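Local coordinates for glycosyl hydrolase, BNR repeat (PDB 3B7F), which probably acts as a glycosyl hydrolase and is built as a seven-bladed beta-propeller with BNR repeats, at residues A[330-335]-A[373-378]; A[363-368]-A[380-385]. All coordinates share one frame; numbering follows the deposited sequence. Where two conformers were deposited one is given.

Contact 1 (A[330-335]-A[373-378]); sequences RGLPTD and EHWQCI. With EDO (1,2-ethanediol), chain L.
Arg330 turns CG beside its own backbone N (chi1 -65°), and the chain then runs extended to NE, which lays its methylene groups alongside the His374 imidazole, pointing the same way. CD of Arg330 comes within 3.4 Å of NE2 of His374, while the other ring nitrogen, ND1, is hydrogen-bonded to Asp370. On the backbone, Trp375 N donates to Arg330 O at 2.8 Å, and water 1 joins Arg330 N to Glu373 O. Ser368, Asp370 and Trp375 occupy the defining positions of an Asp box (SxDxGxxW), the BNR-repeat hairpin between the two outer strands of a propeller blade. Its tryptophan is buried: CB of Trp375 packs on CD2 of Leu332 at 3.6 Å, and Phe358 meets the indole edge-to-face. Gly331, at positive phi, brings CA to 3.5 Å from Trp375 O in a nearly straight CA-H...O contact (162° at the hydrogen). At the solvent side, an ethanediol molecule, probably from the crystallisation liquor, sets C2 over one face of the Arg330 guanidinium and donates from O1 to OE1 of Glu373 at 2.8 Å; OE2 of Glu373 is hydrogen-bonded to Gln328.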
loop_
_atom_site.group_PDB
_atom_site.type_symbol
_atom_site.label_atom_id
_atom_site.label_comp_id
_atom_site.label_asym_id
_atom_site.label_seq_id
_atom_site.Cartn_x
_atom_site.Cartn_y
_atom_site.Cartn_z
ATOM N N ARG A 330 10.650 20.559 3.514
ATOM C CA ARG A 330 11.309 21.537 2.630
ATOM C C ARG A 330 10.829 21.352 1.203
ATOM O O ARG A 330 10.896 20.229 0.674
ATOM C CB ARG A 330 12.806 21.401 2.613
ATOM C CG ARG A 330 13.458 21.690 3.885
ATOM C CD ARG A 330 14.953 21.609 3.703
ATOM N NE ARG A 330 15.590 21.549 5.006
ATOM C CZ ARG A 330 16.022 22.581 5.725
ATOM N NH1 ARG A 330 15.950 23.838 5.296
ATOM N NH2 ARG A 330 16.572 22.317 6.903
ATOM N N GLY A 331 10.367 22.452 0.608
ATOM C CA GLY A 331 9.777 22.450 -0.708
ATOM C C GLY A 331 8.246 22.357 -0.718
ATOM O O GLY A 331 7.634 22.670 -1.730
ATOM N N LEU A 332 7.631 21.939 0.394
ATOM C CA LEU A 332 6.195 21.797 0.465
ATOM C C LEU A 332 5.531 23.117 0.846
ATOM O O LEU A 332 6.177 23.985 1.491
ATOM C CB LEU A 332 5.808 20.727 1.476
ATOM C CG LEU A 332 6.322 19.314 1.263
ATOM C CD1 LEU A 332 5.819 18.453 2.449
ATOM C CD2 LEU A 332 5.879 18.732 -0.141
ATOM N N PRO A 333 4.241 23.283 0.460
ATOM C CA PRO A 333 3.503 24.468 0.853
ATOM C C PRO A 333 3.579 24.595 2.364
ATOM O O PRO A 333 3.345 23.606 3.088
ATOM C CB PRO A 333 2.086 24.155 0.421
ATOM C CG PRO A 333 2.240 23.215 -0.668
ATOM C CD PRO A 333 3.383 22.370 -0.319
ATOM N N THR A 334 3.910 25.797 2.806
ATOM C CA THR A 334 4.144 26.044 4.223
ATOM C C THR A 334 2.845 26.100 5.058
ATOM O O THR A 334 2.840 25.633 6.189
ATOM C CB THR A 334 5.041 27.297 4.415
ATOM O OG1 THR A 334 5.638 27.264 5.714
ATOM C CG2 THR A 334 4.250 28.607 4.210
ATOM N N ASP A 335 1.749 26.636 4.521
ATOM C CA ASP A 335 0.479 26.686 5.275
ATOM C C ASP A 335 -0.734 26.846 4.365
ATOM O O ASP A 335 -0.569 27.020 3.177
ATOM C CB ASP A 335 0.526 27.735 6.420
ATOM C CG ASP A 335 1.092 29.064 5.980
ATOM O OD1 ASP A 335 0.702 29.543 4.898
ATOM O OD2 ASP A 335 1.926 29.623 6.733
ATOM N N GLU A 373 14.361 14.767 2.507
ATOM C CA GLU A 373 14.823 16.062 2.996
ATOM C C GLU A 373 14.326 17.251 2.156
ATOM O O GLU A 373 14.031 18.286 2.710
ATOM C CB GLU A 373 16.349 16.068 3.116
ATOM C CG GLU A 373 16.870 15.112 4.192
ATOM C CD GLU A 373 16.446 15.523 5.608
ATOM O OE1 GLU A 373 16.658 16.714 5.955
ATOM O OE2 GLU A 373 15.934 14.650 6.366
ATOM N N HIS A 374 14.275 17.105 0.835
ATOM C CA HIS A 374 13.744 18.151 -0.058
ATOM C C HIS A 374 12.708 17.532 -0.969
ATOM O O HIS A 374 12.830 16.370 -1.348
ATOM C CB HIS A 374 14.850 18.815 -0.862
ATOM C CG HIS A 374 15.870 19.508 -0.015
ATOM N ND1 HIS A 374 16.918 18.837 0.582
ATOM C CD2 HIS A 374 16.016 20.809 0.321
ATOM C CE1 HIS A 374 17.649 19.694 1.272
ATOM N NE2 HIS A 374 17.125 20.899 1.126
ATOM N N TRP A 375 11.674 18.318 -1.280
ATOM C CA TRP A 375 10.551 17.911 -2.101
ATOM C C TRP A 375 10.423 18.871 -3.271
ATOM O O TRP A 375 10.714 20.045 -3.139
ATOM C CB TRP A 375 9.243 17.889 -1.268
ATOM C CG TRP A 375 9.306 16.888 -0.176
ATOM C CD1 TRP A 375 9.660 17.104 1.122
ATOM C CD2 TRP A 375 9.039 15.484 -0.296
ATOM N NE1 TRP A 375 9.607 15.919 1.826
ATOM C CE2 TRP A 375 9.227 14.911 0.976
ATOM C CE3 TRP A 375 8.661 14.662 -1.357
ATOM C CZ2 TRP A 375 9.079 13.541 1.209
ATOM C CZ3 TRP A 375 8.498 13.302 -1.121
ATOM C CH2 TRP A 375 8.720 12.758 0.150
ATOM N N GLN A 376 9.973 18.343 -4.398
ATOM C CA GLN A 376 9.724 19.083 -5.620
ATOM C C GLN A 376 8.438 18.523 -6.207
ATOM O O GLN A 376 8.277 17.309 -6.322
ATOM C CB GLN A 376 10.881 18.871 -6.593
ATOM C CG GLN A 376 10.789 19.552 -7.965
ATOM C CD GLN A 376 11.038 21.069 -7.958
ATOM O OE1 GLN A 376 11.979 21.566 -7.308
ATOM N NE2 GLN A 376 10.218 21.807 -8.737
ATOM N N CYS A 377 7.505 19.393 -6.562
ATOM C CA CYS A 377 6.317 18.957 -7.259
ATOM C C CYS A 377 6.691 18.660 -8.730
ATOM O O CYS A 377 7.025 19.556 -9.479
ATOM C CB CYS A 377 5.208 20.010 -7.181
ATOM S SG CYS A 377 3.674 19.386 -7.914
ATOM N N ILE A 378 6.619 17.400 -9.119
ATOM C CA ILE A 378 6.952 16.941 -10.484
ATOM C C ILE A 378 5.715 16.701 -11.377
ATOM O O ILE A 378 5.856 16.406 -12.544
ATOM C CB ILE A 378 7.877 15.703 -10.453
ATOM C CG1 ILE A 378 7.222 14.496 -9.746
ATOM C CG2 ILE A 378 9.240 16.078 -9.771
ATOM C CD1 ILE A 378 7.961 13.214 -9.931
HETATM C C1 EDO L . 19.430 19.069 5.230
HETATM O O1 EDO L . 18.312 18.484 4.579
HETATM C C2 EDO L . 19.260 20.576 5.155
HETATM O O2 EDO L . 20.065 21.208 6.154
HETATM O O HOH W 1 12.690 18.580 5.059
HETATM O O HOH W 2 15.037 18.570 6.317
HETATM O O HOH W 3 9.265 22.893 -4.044
#

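Contact 2 (A[363-368]-A[380-385]); sequences GEIWAS and SHLPHI
Gly363 and Leu382 hold the two segments together through their backbones. Leu382 N donates to Gly363 O at 3.1 Å along a nearly straight path (164° at the hydrogen), lying in the carbonyl plane and using a lone pair. The same oxygen also receives a CA-H...O contact from Ser380 CA at 3.4 Å, so the turn at 380-382 wraps around a single carbonyl group. A return contact runs from Gly363 CA to Leu382 O, 3.2 Å apart; the absence of a side chain at Gly363, whose phi is positive, lets the two backbones come this close.

The end of Ile385 carries most of the side-chain packing. With CG1 set beside its backbone N (chi1 -59°), CD1 of Ile385 lies over the peptide between Gly363 and Glu364 and 3.3 Å from Glu364 O, the carbonyl of the next peptide. It also meets CD1 of Ile365 at 3.8 Å, the two isoleucine side chains crossing at about a right angle. Leu382 adds a looser contact, its CD1 lying 4.3 Å from CG1 of Ile365. Leu25, Val27 and Leu36 of the adjoining blade also pack on Ile365, continuing this buried layer.

One side-chain hydrogen bond lies within 363-368: Trp366 NE1 donates to Glu364 OE1 (3.1 Å). The oxygen lies in the indole plane, but the N-H approaches the carboxylate from above, 66° out of its plane. The extended Glu364 chain also passes CG by CB of Ser380 at 4.1 Å.

Leaving the outer strand, 376-379, of the blade before the closing one, 380-385 turns around the carbonyl of Gly363 and leads into strand 385-391, which pairs with the N-terminal strand 24-29: the "velcro" closure of a beta-propeller, in which both chain termini complete one blade.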
loop_
_atom_site.group_PDB
_atom_site.type_symbol
_atom_site.label_atom_id
_atom_site.label_comp_id
_atom_site.label_asym_id
_atom_site.label_seq_id
_atom_site.Cartn_x
_atom_site.Cartn_y
_atom_site.Cartn_z
ATOM N N GLY A 363 -4.198 15.909 -6.707
ATOM C CA GLY A 363 -3.535 15.639 -7.965
ATOM C C GLY A 363 -2.107 16.047 -8.175
ATOM O O GLY A 363 -1.694 16.198 -9.314
ATOM N N GLU A 364 -1.352 16.197 -7.095
ATOM C CA GLU A 364 0.064 16.550 -7.140
ATOM C C GLU A 364 0.909 15.322 -6.841
ATOM O O GLU A 364 0.523 14.494 -6.033
ATOM C CB GLU A 364 0.377 17.625 -6.109
ATOM C CG GLU A 364 -0.164 19.023 -6.451
ATOM C CD GLU A 364 0.115 20.053 -5.366
ATOM O OE1 GLU A 364 0.087 19.717 -4.177
ATOM O OE2 GLU A 364 0.308 21.221 -5.682
ATOM N N ILE A 365 2.047 15.205 -7.524
ATOM C CA ILE A 365 3.041 14.191 -7.253
ATOM C C ILE A 365 4.242 14.967 -6.772
ATOM O O ILE A 365 4.739 15.830 -7.519
ATOM C CB ILE A 365 3.475 13.348 -8.449
ATOM C CG1 ILE A 365 2.310 12.513 -8.974
ATOM C CG2 ILE A 365 4.591 12.408 -7.983
ATOM C CD1 ILE A 365 2.020 11.249 -8.139
ATOM N N TRP A 366 4.647 14.708 -5.514
ATOM C CA TRP A 366 5.825 15.330 -4.887
ATOM C C TRP A 366 6.943 14.315 -4.840
ATOM O O TRP A 366 6.694 13.162 -4.521
ATOM C CB TRP A 366 5.508 15.841 -3.503
ATOM C CG TRP A 366 4.555 17.013 -3.552
ATOM C CD1 TRP A 366 3.211 16.954 -3.606
ATOM C CD2 TRP A 366 4.897 18.397 -3.535
ATOM N NE1 TRP A 366 2.678 18.202 -3.610
ATOM C CE2 TRP A 366 3.691 19.122 -3.567
ATOM C CE3 TRP A 366 6.107 19.100 -3.501
ATOM C CZ2 TRP A 366 3.659 20.541 -3.592
ATOM C CZ3 TRP A 366 6.079 20.486 -3.499
ATOM C CH2 TRP A 366 4.860 21.200 -3.540
ATOM N N ALA A 367 8.158 14.737 -5.183
ATOM C CA ALA A 367 9.319 13.818 -5.272
ATOM C C ALA A 367 10.505 14.329 -4.471
ATOM O O ALA A 367 10.718 15.516 -4.389
ATOM C CB ALA A 367 9.739 13.615 -6.718
ATOM N N SER A 368 11.212 13.404 -3.834
ATOM C CA SER A 368 12.450 13.671 -3.140
ATOM C C SER A 368 13.484 12.701 -3.669
ATOM O O SER A 368 13.172 11.529 -3.828
ATOM C CB SER A 368 12.304 13.429 -1.659
ATOM O OG SER A 368 13.547 13.603 -1.037
ATOM N N SER A 380 1.256 18.104 -11.360
ATOM C CA SER A 380 0.106 18.726 -10.721
ATOM C C SER A 380 -1.115 18.622 -11.665
ATOM O O SER A 380 -1.013 18.237 -12.836
ATOM C CB SER A 380 0.381 20.193 -10.359
ATOM O OG SER A 380 0.497 20.973 -11.524
ATOM N N HIS A 381 -2.275 18.938 -11.115
ATOM C CA HIS A 381 -3.553 18.906 -11.853
ATOM C C HIS A 381 -3.957 17.540 -12.472
ATOM O O HIS A 381 -4.631 17.484 -13.504
ATOM C CB HIS A 381 -3.587 20.030 -12.883
ATOM C CG HIS A 381 -3.421 21.385 -12.288
ATOM N ND1 HIS A 381 -2.281 22.133 -12.451
ATOM C CD2 HIS A 381 -4.263 22.141 -11.551
ATOM C CE1 HIS A 381 -2.432 23.295 -11.845
ATOM N NE2 HIS A 381 -3.628 23.328 -11.295
ATOM N N LEU A 382 -3.537 16.450 -11.821
ATOM C CA LEU A 382 -3.963 15.116 -12.201
ATOM C C LEU A 382 -5.251 14.873 -11.448
ATOM O O LEU A 382 -5.565 15.624 -10.501
ATOM C CB LEU A 382 -2.966 14.041 -11.810
ATOM C CG LEU A 382 -1.629 14.076 -12.542
ATOM C CD1 LEU A 382 -0.770 13.007 -11.975
ATOM C CD2 LEU A 382 -1.831 13.899 -14.064
ATOM N N PRO A 383 -6.031 13.863 -11.884
ATOM C CA PRO A 383 -7.206 13.541 -11.099
ATOM C C PRO A 383 -6.809 12.959 -9.754
ATOM O O PRO A 383 -5.660 12.602 -9.563
ATOM C CB PRO A 383 -7.913 12.497 -11.967
ATOM C CG PRO A 383 -7.412 12.793 -13.378
ATOM C CD PRO A 383 -5.986 13.048 -13.119
ATOM N N HIS A 384 -7.766 12.905 -8.837
ATOM C CA HIS A 384 -7.621 12.331 -7.485
ATOM C C HIS A 384 -6.734 11.070 -7.470
ATOM O O HIS A 384 -7.114 10.050 -8.021
ATOM C CB HIS A 384 -9.060 12.031 -7.006
ATOM C CG HIS A 384 -9.187 11.435 -5.633
ATOM N ND1 HIS A 384 -9.818 12.100 -4.600
ATOM C CD2 HIS A 384 -8.824 10.226 -5.137
ATOM C CE1 HIS A 384 -9.811 11.335 -3.524
ATOM N NE2 HIS A 384 -9.208 10.197 -3.819
ATOM N N ILE A 385 -5.575 11.133 -6.801
ATOM C CA ILE A 385 -4.611 10.024 -6.765
ATOM C C ILE A 385 -4.874 8.992 -5.640
ATOM O O ILE A 385 -4.927 9.326 -4.440
ATOM C CB ILE A 385 -3.136 10.558 -6.683
ATOM C CG1 ILE A 385 -2.802 11.459 -7.890
ATOM C CG2 ILE A 385 -2.140 9.411 -6.586
ATOM C CD1 ILE A 385 -1.543 12.463 -7.680
#

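How the contacts relate
From the N-terminal side, segment 330-335 comes first, just after strand 326-328 ends one blade. The chain then builds strands 346-348, 356-359 and 365-368 of the next blade before 373-378 returns to it, so contact 1 closes a long loop with 37 residues between its segments. Contact 2 starts inside that loop, at 363-368, and ends beyond it at 380-385, spanning only 11 residues; the two therefore cross rather than nest. They meet through adjacent strands 365-368 and 376-379, with probable backbone hydrogen bonds between them. Contact 1 ties this blade to the exit of the preceding one, and contact 2 to the blade shared by the termini.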